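Local coordinates for protein molybdopterin molybdotransferase (Pyrococcus horikoshii, PDB 1UZ5) that probably catalyses the insertion of molybdate into adenylyl-molybdopterin, releasing Mo-molybdopterin and AMP, a step of molybdenum cofactor biosynthesis, at residues I46-F51 with S168-N173; L151-G156 with F161-L166; G227-R230 with S235-A238; L350-E355 with V394-F399. One frame throughout, in Å; residues are numbered along the deposited sequence.

Along the chain contacts 1 and 2 come first, and contact 2 falls between the two segments that contact 1 brings together. Their centres are about 13 Å apart and both use helix 161-169; they meet where Val170 CG2 lies 3.8 Å from Leu152 CD1. Contact 3, at the edge of the mixed sheet of the probable molybdopterin-binding domain, and contact 4, in the closed, barrel-like sheet of the C-terminal region, follow in series, with centres about 33 Å apart. Contact 3 is about 53 Å from contact 1, centre to centre. The elongated chain is consistent with several separately packed regions; of the four, contacts 1 and 2 alone touch.

Contact 1 (I46-F51 with S168-N173); sequences IDVPPF and SAVGIN
Ile46 lays its CD1 methyl against the backbone of Val170, 3.8 Å from Val170 CA, while its CG1 methylene faces Val170 CB at 4.0 Å. The two side chains slant across one another, and the isoleucine meets the root of the valine and its carbonyl oxygen rather than the methyl tips. Its torsions account for this: CG1 is tucked between the backbone N and the carbonyl carbon (chi1 61°), and the chain then extends to carry CD1 over the end of the helix. Val48 comes in at about a right angle to Val170, and its CG2 touches Val170 CG1 at 4.1 Å. Within the MoeA N-terminal region, the loop after strand 42-43 here packs on the C-terminal end of helix 161-169, which finishes in a Schellman motif, with Gly171 as the C-prime residue and its N bonded to Ser168 O at 2.9 Å. The positive phi of Gly171 (84°) would press a side chain against the carbonyl oxygen before it, which explains the glycine. With an alanine in place of Ile46, the CA and carbonyl of Val170 would probably lose their cover and a gap would open beside the helix end. Val48 is itself fixed by backbone hydrogen bonds to Asp145 and Ile146, just ahead of the cis peptide bond leading into Pro49. The carbonyl oxygen of Ile46 is hydrogen-bonded to Ser44 OG, and Val170 also touches Ser44.

Contact 2 (L151-G156 with F161-L166); sequences LLVKKG and FKQTAL
Leu166 drives its CD2 methyl into the angle between the side chain and the carbonyl group of Leu152, 3.8 Å from Leu152 O and 4.0 Å from Leu152 CB. This is the close-packed part of the contact. The leucine side chains slant past each other, and Leu152 CD2 also reaches Leu166 CD2 at 4.2 Å. Leu166 gets there because its CG stands opposite the backbone N (chi1 178°), which projects the isobutyl group out from the helix toward the strand. Strand 151-153 presents two successive residues to the helix: Leu152 and Val153 both lie opposite Ile42 of strand 42-43 in a classic beta bulge, and in both the CB points toward helix 161-169. The contact thereby joins a short two-stranded antiparallel sheet to the helix that follows it. Leu152 also rests on Ser44, and Val153 on Ala38. The packing is slacker around Gln163, whose CG comes no nearer than 4.3 Å to Val153 CG2. A water links the two sides here: it donates to Leu152 O at 2.9 Å and accepts only a weak bond from Gln163 NE2, at 3.4 Å. The amide is held more firmly at its other end, where Gln163 OE1 is hydrogen-bonded to Gly160 N just before the helix, and the same side chain touches Glu157.

Contact 3 (G227-R230 with S235-A238); sequences GVAR and SLKA
Ser235 OG accepts the backbone N-H of Arg230 at 2.9 Å, in a bent bond with an angle of 143° at the hydrogen. The hydroxyl oxygen is placed for this by the first torsion of the serine, which sets OG opposite its own backbone N (chi1 -179°) and swings it out from the helix toward the end of the strand. OG is also packed against carbon, 3.7 Å from Ala229 CA and 3.6 Å from Arg230 CB. Next to this polar link, Leu236 CD1 meets Ala229 CB at 3.9 Å, a small apolar contact on the buried side. The side chain of Arg230 contributes mainly its CB; beyond that it bends at chi2 and chi3 and leads away from the helix, touching Asn190. An alanine in place of Ser235 would probably leave the amide of Arg230 without its acceptor and let the turn between strand and helix shift more easily. Farther out, Ser235 N is hydrogen-bonded to Asp232 OD1, which ties the first turn of the helix down. Leu236 also rests on Thr264 and Val267 of helix 263-271, while Ala229 touches Ile186 and Thr188 of the neighbouring strand. Strand 222-229, helix 233-246 and strand 249-253 form a beta-alpha-beta crossover that passes over strand 182-188, and this contact closes its first corner within the probable molybdopterin-binding domain.

Contact 4 (L350-E355 with V394-F399); sequences LPVKLE and VEVTLF
Leu354, which meets Val396 and Leu398 across the contact, is fixed at its backbone by a hydrogen bond from its N to Asp376 OD2; between the two strands themselves everything is apolar. The side chain of Leu354 spreads its two methyls over the opposing strand. CD1 lies 3.9 Å from Leu398 CG, close to the fork of that side chain as well as to its methyls, and the two leucines cross at about a right angle. CD2 takes the other direction, to Val396 CG1 at 4.3 Å. Val352 and Val396 instead reach for each other tip to tip, Val352 CG2 lying 3.9 Å from Val396 CG1. In Val396 that methyl stands opposite the backbone N (chi1 177°), which sends it toward the facing strand. Val396 CG1 is therefore shared between Val352 and Leu354. The axes of the two short strand segments approach to 8.8 Å and are almost perpendicular (88°). The strands face each other across the inside of a small closed, barrel-like sheet in the C-terminal region (domain IV). Strand 377-381 pairs antiparallel with both strands and joins them, and Val352 and Val396 both touch its Val379. Strand 331-336 lies against the other edge of strand 391-398, and helix 304-322 is met by the side chains of Pro351 and Phe399.

Contact 1 (I46-F51 with S168-N173)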
loop_
_atom_site.group_PDB
_atom_site.type_symbol
_atom_site.label_atom_id
_atom_site.label_comp_id
_atom_site.label_asym_id
_atom_site.label_seq_id
_atom_site.Cartn_x
_atom_site.Cartn_y
_atom_site.Cartn_z
ATOM N N ILE A 46 -22.312 -6.999 5.016
ATOM C CA ILE A 46 -23.339 -7.960 4.612
ATOM C C ILE A 46 -22.768 -9.354 4.428
ATOM O O ILE A 46 -21.548 -9.535 4.344
ATOM C CB ILE A 46 -23.984 -7.588 3.257
ATOM C CG1 ILE A 46 -22.909 -7.593 2.166
ATOM C CG2 ILE A 46 -24.673 -6.236 3.343
ATOM C CD1 ILE A 46 -23.458 -7.581 0.755
ATOM N N ASP A 47 -23.668 -10.334 4.373
ATOM C CA ASP A 47 -23.295 -11.719 4.129
ATOM C C ASP A 47 -23.189 -11.854 2.613
ATOM O O ASP A 47 -23.954 -11.230 1.879
ATOM C CB ASP A 47 -24.389 -12.687 4.601
ATOM C CG ASP A 47 -24.360 -12.940 6.094
ATOM O OD1 ASP A 47 -23.309 -13.388 6.611
ATOM O OD2 ASP A 47 -25.400 -12.706 6.747
ATOM N N VAL A 48 -22.259 -12.685 2.158
ATOM C CA VAL A 48 -22.071 -12.940 0.744
ATOM C C VAL A 48 -22.036 -14.449 0.530
ATOM O O VAL A 48 -21.187 -15.132 1.095
ATOM C CB VAL A 48 -20.731 -12.367 0.231
ATOM C CG1 VAL A 48 -20.617 -12.613 -1.261
ATOM C CG2 VAL A 48 -20.625 -10.879 0.561
ATOM N N PRO A 49 -22.982 -14.996 -0.260
ATOM C CA PRO A 49 -24.068 -14.263 -0.921
ATOM C C PRO A 49 -25.038 -13.749 0.139
ATOM O O PRO A 49 -25.060 -14.256 1.258
ATOM C CB PRO A 49 -24.689 -15.321 -1.840
ATOM C CG PRO A 49 -24.475 -16.597 -1.067
ATOM C CD PRO A 49 -23.057 -16.440 -0.560
ATOM N N PRO A 50 -25.836 -12.724 -0.191
ATOM C CA PRO A 50 -26.787 -12.172 0.778
ATOM C C PRO A 50 -28.075 -12.984 0.953
ATOM O O PRO A 50 -28.971 -12.579 1.689
ATOM C CB PRO A 50 -27.038 -10.762 0.245
ATOM C CG PRO A 50 -26.965 -10.961 -1.243
ATOM C CD PRO A 50 -25.815 -11.931 -1.438
ATOM N N PHE A 51 -28.147 -14.127 0.280
ATOM C CA PHE A 51 -29.300 -15.023 0.349
ATOM C C PHE A 51 -28.857 -16.391 -0.153
ATOM O O PHE A 51 -27.818 -16.504 -0.805
ATOM C CB PHE A 51 -30.443 -14.512 -0.538
ATOM C CG PHE A 51 -30.036 -14.260 -1.972
ATOM C CD1 PHE A 51 -29.586 -12.999 -2.372
ATOM C CD2 PHE A 51 -30.068 -15.288 -2.911
ATOM C CE1 PHE A 51 -29.171 -12.768 -3.688
ATOM C CE2 PHE A 51 -29.657 -15.072 -4.231
ATOM C CZ PHE A 51 -29.203 -13.803 -4.621
ATOM N N SER A 168 -16.896 -2.677 -3.325
ATOM C CA SER A 168 -18.078 -2.500 -4.159
ATOM C C SER A 168 -18.989 -3.725 -4.018
ATOM O O SER A 168 -20.202 -3.601 -3.902
ATOM C CB SER A 168 -17.676 -2.345 -5.626
ATOM O OG SER A 168 -18.822 -2.316 -6.469
ATOM N N ALA A 169 -18.375 -4.904 -4.035
ATOM C CA ALA A 169 -19.093 -6.172 -3.931
ATOM C C ALA A 169 -19.968 -6.275 -2.680
ATOM O O ALA A 169 -20.949 -7.016 -2.669
ATOM C CB ALA A 169 -18.102 -7.326 -3.979
ATOM N N VAL A 170 -19.625 -5.541 -1.626
ATOM C CA VAL A 170 -20.423 -5.589 -0.413
ATOM C C VAL A 170 -21.287 -4.342 -0.216
ATOM O O VAL A 170 -21.795 -4.101 0.875
ATOM C CB VAL A 170 -19.547 -5.835 0.832
ATOM C CG1 VAL A 170 -18.861 -7.187 0.708
ATOM C CG2 VAL A 170 -18.515 -4.722 0.991
ATOM N N GLY A 171 -21.453 -3.556 -1.279
ATOM C CA GLY A 171 -22.295 -2.369 -1.202
ATOM C C GLY A 171 -21.682 -1.085 -0.666
ATOM O O GLY A 171 -22.376 -0.081 -0.506
ATOM N N ILE A 172 -20.385 -1.107 -0.389
ATOM C CA ILE A 172 -19.699 0.075 0.127
ATOM C C ILE A 172 -19.404 1.048 -1.020
ATOM O O ILE A 172 -18.758 0.681 -2.004
ATOM C CB ILE A 172 -18.380 -0.342 0.834
ATOM C CG1 ILE A 172 -18.714 -1.073 2.139
ATOM C CG2 ILE A 172 -17.506 0.884 1.123
ATOM C CD1 ILE A 172 -17.537 -1.743 2.791
ATOM N N ASN A 173 -19.881 2.283 -0.908
ATOM C CA ASN A 173 -19.624 3.259 -1.963
ATOM C C ASN A 173 -18.837 4.483 -1.461
ATOM O O ASN A 173 -18.591 5.425 -2.213
ATOM C CB ASN A 173 -20.941 3.690 -2.615
ATOM C CG ASN A 173 -21.754 4.601 -1.736
ATOM O OD1 ASN A 173 -21.799 4.431 -0.520
ATOM N ND2 ASN A 173 -22.420 5.570 -2.351
#

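Contact 2 (L151-G156 with F161-L166)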
loop_
_atom_site.group_PDB
_atom_site.type_symbol
_atom_site.label_atom_id
_atom_site.label_comp_id
_atom_site.label_asym_id
_atom_site.label_seq_id
_atom_site.Cartn_x
_atom_site.Cartn_y
_atom_site.Cartn_z
ATOM N N LEU A 151 -13.203 -9.353 8.207
ATOM C CA LEU A 151 -12.252 -8.292 7.893
ATOM C C LEU A 151 -11.995 -8.278 6.382
ATOM O O LEU A 151 -11.546 -9.276 5.820
ATOM C CB LEU A 151 -10.932 -8.527 8.636
ATOM C CG LEU A 151 -9.797 -7.544 8.313
ATOM C CD1 LEU A 151 -10.210 -6.123 8.696
ATOM C CD2 LEU A 151 -8.541 -7.947 9.070
ATOM N N LEU A 152 -12.288 -7.156 5.731
ATOM C CA LEU A 152 -12.077 -7.033 4.287
ATOM C C LEU A 152 -10.811 -6.250 3.912
ATOM O O LEU A 152 -10.073 -6.656 3.019
ATOM C CB LEU A 152 -13.280 -6.353 3.630
ATOM C CG LEU A 152 -14.629 -7.047 3.835
ATOM C CD1 LEU A 152 -15.708 -6.288 3.086
ATOM C CD2 LEU A 152 -14.538 -8.484 3.352
ATOM N N VAL A 153 -10.583 -5.129 4.588
ATOM C CA VAL A 153 -9.420 -4.274 4.331
ATOM C C VAL A 153 -8.821 -3.806 5.657
ATOM O O VAL A 153 -9.554 -3.389 6.552
ATOM C CB VAL A 153 -9.822 -3.030 3.501
ATOM C CG1 VAL A 153 -8.640 -2.074 3.377
ATOM C CG2 VAL A 153 -10.312 -3.459 2.121
ATOM N N LYS A 154 -7.494 -3.876 5.779
ATOM C CA LYS A 154 -6.806 -3.460 7.007
ATOM C C LYS A 154 -6.437 -1.986 7.007
ATOM O O LYS A 154 -6.267 -1.374 5.956
ATOM C CB LYS A 154 -5.505 -4.239 7.210
ATOM C CG LYS A 154 -5.644 -5.708 7.542
ATOM C CD LYS A 154 -4.266 -6.313 7.808
ATOM C CE LYS A 154 -4.338 -7.819 8.025
ATOM N NZ LYS A 154 -5.178 -8.182 9.201
ATOM N N LYS A 155 -6.298 -1.419 8.200
ATOM C CA LYS A 155 -5.890 -0.029 8.313
ATOM C C LYS A 155 -4.491 0.014 7.702
ATOM O O LYS A 155 -3.690 -0.888 7.936
ATOM C CB LYS A 155 -5.814 0.382 9.783
ATOM C CG LYS A 155 -5.260 1.779 10.020
ATOM C CD LYS A 155 -5.079 2.035 11.510
ATOM C CE LYS A 155 -4.499 3.412 11.776
ATOM N NZ LYS A 155 -4.363 3.665 13.236
ATOM N N GLY A 156 -4.207 1.040 6.908
ATOM C CA GLY A 156 -2.889 1.151 6.308
ATOM C C GLY A 156 -2.723 0.376 5.015
ATOM O O GLY A 156 -1.656 0.399 4.400
ATOM N N PHE A 161 -7.093 -2.581 -7.314
ATOM C CA PHE A 161 -8.365 -2.879 -7.972
ATOM C C PHE A 161 -9.145 -4.006 -7.301
ATOM O O PHE A 161 -10.371 -4.040 -7.379
ATOM C CB PHE A 161 -8.178 -3.174 -9.475
ATOM C CG PHE A 161 -7.630 -4.544 -9.780
ATOM C CD1 PHE A 161 -6.266 -4.790 -9.746
ATOM C CD2 PHE A 161 -8.489 -5.589 -10.111
ATOM C CE1 PHE A 161 -5.761 -6.060 -10.038
ATOM C CE2 PHE A 161 -7.997 -6.858 -10.402
ATOM C CZ PHE A 161 -6.628 -7.095 -10.366
ATOM N N LYS A 162 -8.445 -4.918 -6.635
ATOM C CA LYS A 162 -9.119 -6.008 -5.947
ATOM C C LYS A 162 -9.833 -5.515 -4.696
ATOM O O LYS A 162 -10.926 -5.982 -4.375
ATOM C CB LYS A 162 -8.127 -7.107 -5.587
ATOM C CG LYS A 162 -7.822 -8.007 -6.756
ATOM C CD LYS A 162 -7.177 -9.269 -6.286
ATOM C CE LYS A 162 -7.187 -10.319 -7.365
ATOM N NZ LYS A 162 -6.608 -11.553 -6.795
ATOM N N GLN A 163 -9.216 -4.564 -3.998
ATOM C CA GLN A 163 -9.805 -4.000 -2.793
ATOM C C GLN A 163 -11.012 -3.133 -3.121
ATOM O O GLN A 163 -12.044 -3.227 -2.450
ATOM C CB GLN A 163 -8.783 -3.161 -2.014
ATOM C CG GLN A 163 -7.712 -3.967 -1.290
ATOM C CD GLN A 163 -6.781 -4.669 -2.250
ATOM O OE1 GLN A 163 -6.308 -4.074 -3.217
ATOM N NE2 GLN A 163 -6.504 -5.940 -1.985
ATOM N N THR A 164 -10.897 -2.284 -4.143
ATOM C CA THR A 164 -12.024 -1.426 -4.506
ATOM C C THR A 164 -13.197 -2.270 -5.025
ATOM O O THR A 164 -14.358 -1.952 -4.775
ATOM C CB THR A 164 -11.638 -0.385 -5.590
ATOM O OG1 THR A 164 -11.117 -1.062 -6.737
ATOM C CG2 THR A 164 -10.578 0.601 -5.044
ATOM N N ALA A 165 -12.888 -3.336 -5.753
ATOM C CA ALA A 165 -13.932 -4.210 -6.283
ATOM C C ALA A 165 -14.606 -4.938 -5.117
ATOM O O ALA A 165 -15.825 -5.089 -5.092
ATOM C CB ALA A 165 -13.331 -5.209 -7.254
ATOM N N LEU A 166 -13.796 -5.374 -4.152
ATOM C CA LEU A 166 -14.295 -6.070 -2.970
ATOM C C LEU A 166 -15.258 -5.185 -2.193
ATOM O O LEU A 166 -16.342 -5.628 -1.811
ATOM C CB LEU A 166 -13.135 -6.477 -2.053
ATOM C CG LEU A 166 -13.503 -7.170 -0.736
ATOM C CD1 LEU A 166 -14.352 -8.416 -1.009
ATOM C CD2 LEU A 166 -12.226 -7.540 0.006
HETATM O O HOH W 1 -8.013 -6.677 0.980
#

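Contact 3 (G227-R230 with S235-A238)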
loop_
_atom_site.group_PDB
_atom_site.type_symbol
_atom_site.label_atom_id
_atom_site.label_comp_id
_atom_site.label_asym_id
_atom_site.label_seq_id
_atom_site.Cartn_x
_atom_site.Cartn_y
_atom_site.Cartn_z
ATOM N N GLY A 227 10.863 24.745 -4.737
ATOM C CA GLY A 227 11.807 25.402 -5.622
ATOM C C GLY A 227 13.252 25.310 -5.161
ATOM O O GLY A 227 13.594 24.554 -4.251
ATOM N N VAL A 228 14.105 26.103 -5.799
ATOM C CA VAL A 228 15.529 26.117 -5.499
ATOM C C VAL A 228 15.951 27.298 -4.629
ATOM O O VAL A 228 15.596 28.436 -4.906
ATOM C CB VAL A 228 16.343 26.166 -6.818
ATOM C CG1 VAL A 228 17.832 26.303 -6.516
ATOM C CG2 VAL A 228 16.071 24.914 -7.637
ATOM N N ALA A 229 16.724 27.026 -3.586
ATOM C CA ALA A 229 17.212 28.088 -2.712
ATOM C C ALA A 229 18.724 28.299 -2.880
ATOM O O ALA A 229 19.493 27.336 -2.924
ATOM C CB ALA A 229 16.908 27.751 -1.260
ATOM N N ARG A 230 19.146 29.557 -2.980
ATOM C CA ARG A 230 20.570 29.872 -3.090
ATOM C C ARG A 230 21.203 29.463 -1.765
ATOM O O ARG A 230 20.523 29.410 -0.738
ATOM C CB ARG A 230 20.772 31.372 -3.310
ATOM C CG ARG A 230 20.352 31.877 -4.681
ATOM C CD ARG A 230 21.431 31.617 -5.718
ATOM N NE ARG A 230 22.651 32.371 -5.434
ATOM C CZ ARG A 230 23.769 32.294 -6.152
ATOM N NH1 ARG A 230 23.831 31.493 -7.208
ATOM N NH2 ARG A 230 24.828 33.019 -5.814
ATOM N N SER A 235 17.895 33.773 1.243
ATOM C CA SER A 235 17.215 32.886 0.307
ATOM C C SER A 235 16.658 31.636 0.983
ATOM O O SER A 235 15.486 31.303 0.823
ATOM C CB SER A 235 18.173 32.471 -0.814
ATOM O OG SER A 235 17.525 31.633 -1.757
ATOM N N LEU A 236 17.503 30.950 1.743
ATOM C CA LEU A 236 17.093 29.731 2.420
ATOM C C LEU A 236 16.031 29.954 3.505
ATOM O O LEU A 236 15.055 29.204 3.581
ATOM C CB LEU A 236 18.318 29.037 3.014
ATOM C CG LEU A 236 18.089 27.636 3.572
ATOM C CD1 LEU A 236 17.464 26.753 2.505
ATOM C CD2 LEU A 236 19.407 27.055 4.036
ATOM N N LYS A 237 16.208 30.979 4.333
ATOM C CA LYS A 237 15.248 31.252 5.400
ATOM C C LYS A 237 13.856 31.556 4.853
ATOM O O LYS A 237 12.855 31.068 5.377
ATOM C CB LYS A 237 15.707 32.428 6.269
ATOM C CG LYS A 237 14.880 32.587 7.545
ATOM C CD LYS A 237 15.269 33.819 8.352
ATOM C CE LYS A 237 14.841 35.101 7.651
ATOM N NZ LYS A 237 15.085 36.309 8.493
ATOM N N ALA A 238 13.800 32.362 3.799
ATOM C CA ALA A 238 12.532 32.733 3.182
ATOM C C ALA A 238 11.784 31.527 2.621
ATOM O O ALA A 238 10.563 31.419 2.763
ATOM C CB ALA A 238 12.772 33.745 2.077
#

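Contact 4 (L350-E355 with V394-F399)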
loop_
_atom_site.group_PDB
_atom_site.type_symbol
_atom_site.label_atom_id
_atom_site.label_comp_id
_atom_site.label_asym_id
_atom_site.label_seq_id
_atom_site.Cartn_x
_atom_site.Cartn_y
_atom_site.Cartn_z
ATOM N N LEU A 350 26.070 1.170 1.704
ATOM C CA LEU A 350 26.522 1.064 0.326
ATOM C C LEU A 350 25.410 0.903 -0.705
ATOM O O LEU A 350 24.642 -0.059 -0.661
ATOM C CB LEU A 350 27.486 -0.119 0.202
ATOM C CG LEU A 350 27.946 -0.497 -1.205
ATOM C CD1 LEU A 350 28.811 0.614 -1.768
ATOM C CD2 LEU A 350 28.717 -1.806 -1.165
ATOM N N PRO A 351 25.309 1.851 -1.649
ATOM C CA PRO A 351 24.277 1.765 -2.684
ATOM C C PRO A 351 24.628 0.590 -3.587
ATOM O O PRO A 351 25.789 0.419 -3.958
ATOM C CB PRO A 351 24.409 3.098 -3.416
ATOM C CG PRO A 351 24.936 4.019 -2.361
ATOM C CD PRO A 351 25.975 3.163 -1.688
ATOM N N VAL A 352 23.639 -0.223 -3.938
ATOM C CA VAL A 352 23.899 -1.366 -4.801
ATOM C C VAL A 352 22.865 -1.495 -5.906
ATOM O O VAL A 352 21.763 -0.950 -5.817
ATOM C CB VAL A 352 23.902 -2.694 -4.008
ATOM C CG1 VAL A 352 24.889 -2.615 -2.861
ATOM C CG2 VAL A 352 22.500 -2.998 -3.495
ATOM N N LYS A 353 23.243 -2.219 -6.954
ATOM C CA LYS A 353 22.361 -2.474 -8.078
ATOM C C LYS A 353 22.037 -3.961 -8.024
ATOM O O LYS A 353 22.934 -4.791 -7.888
ATOM C CB LYS A 353 23.059 -2.158 -9.401
ATOM C CG LYS A 353 22.169 -2.390 -10.614
ATOM C CD LYS A 353 22.936 -2.257 -11.916
ATOM C CE LYS A 353 22.003 -2.440 -13.100
ATOM N NZ LYS A 353 21.225 -3.707 -12.993
ATOM N N LEU A 354 20.758 -4.298 -8.117
ATOM C CA LEU A 354 20.360 -5.692 -8.075
ATOM C C LEU A 354 20.233 -6.248 -9.482
ATOM O O LEU A 354 19.374 -5.824 -10.252
ATOM C CB LEU A 354 19.034 -5.844 -7.331
ATOM C CG LEU A 354 19.066 -5.436 -5.857
ATOM C CD1 LEU A 354 17.687 -5.609 -5.249
ATOM C CD2 LEU A 354 20.088 -6.280 -5.114
ATOM N N GLU A 355 21.111 -7.188 -9.814
ATOM C CA GLU A 355 21.106 -7.821 -11.125
ATOM C C GLU A 355 20.729 -9.287 -10.969
ATOM O O GLU A 355 21.465 -10.180 -11.386
ATOM C CB GLU A 355 22.485 -7.699 -11.774
ATOM C CG GLU A 355 22.808 -6.301 -12.258
ATOM C CD GLU A 355 24.224 -6.180 -12.780
ATOM O OE1 GLU A 355 24.625 -7.018 -13.615
ATOM O OE2 GLU A 355 24.933 -5.243 -12.359
ATOM N N VAL A 394 23.968 -10.704 1.597
ATOM C CA VAL A 394 23.764 -9.505 2.392
ATOM C C VAL A 394 22.322 -9.047 2.275
ATOM O O VAL A 394 21.676 -9.252 1.247
ATOM C CB VAL A 394 24.676 -8.362 1.926
ATOM C CG1 VAL A 394 26.127 -8.727 2.174
ATOM C CG2 VAL A 394 24.442 -8.080 0.452
ATOM N N GLU A 395 21.820 -8.434 3.338
ATOM C CA GLU A 395 20.455 -7.934 3.350
ATOM C C GLU A 395 20.461 -6.618 2.579
ATOM O O GLU A 395 21.365 -5.795 2.747
ATOM C CB GLU A 395 19.994 -7.701 4.792
ATOM C CG GLU A 395 18.488 -7.541 4.964
ATOM C CD GLU A 395 17.725 -8.823 4.675
ATOM O OE1 GLU A 395 18.058 -9.864 5.283
ATOM O OE2 GLU A 395 16.790 -8.791 3.848
ATOM N N VAL A 396 19.465 -6.426 1.724
ATOM C CA VAL A 396 19.377 -5.207 0.933
ATOM C C VAL A 396 18.039 -4.505 1.108
ATOM O O VAL A 396 16.987 -5.080 0.829
ATOM C CB VAL A 396 19.573 -5.499 -0.575
ATOM C CG1 VAL A 396 19.394 -4.218 -1.382
ATOM C CG2 VAL A 396 20.952 -6.080 -0.818
ATOM N N THR A 397 18.078 -3.268 1.586
ATOM C CA THR A 397 16.852 -2.495 1.748
ATOM C C THR A 397 16.642 -1.806 0.410
ATOM O O THR A 397 17.451 -0.976 0.000
ATOM C CB THR A 397 16.985 -1.430 2.851
ATOM O OG1 THR A 397 17.153 -2.072 4.120
ATOM C CG2 THR A 397 15.742 -0.554 2.893
ATOM N N LEU A 398 15.565 -2.165 -0.277
ATOM C CA LEU A 398 15.277 -1.591 -1.582
ATOM C C LEU A 398 14.652 -0.210 -1.516
ATOM O O LEU A 398 13.994 0.146 -0.540
ATOM C CB LEU A 398 14.367 -2.528 -2.377
ATOM C CG LEU A 398 15.032 -3.766 -2.987
ATOM C CD1 LEU A 398 15.706 -4.592 -1.906
ATOM C CD2 LEU A 398 13.984 -4.592 -3.716
ATOM N N PHE A 399 14.871 0.571 -2.565
ATOM C CA PHE A 399 14.313 1.911 -2.641
ATOM C C PHE A 399 12.910 1.821 -3.223
ATOM O O PHE A 399 12.665 2.237 -4.356
ATOM C CB PHE A 399 15.189 2.803 -3.519
ATOM C CG PHE A 399 16.558 3.047 -2.957
ATOM C CD1 PHE A 399 16.718 3.468 -1.642
ATOM C CD2 PHE A 399 17.689 2.878 -3.749
ATOM C CE1 PHE A 399 17.983 3.720 -1.123
ATOM C CE2 PHE A 399 18.962 3.128 -3.238
ATOM C CZ PHE A 399 19.110 3.550 -1.925
#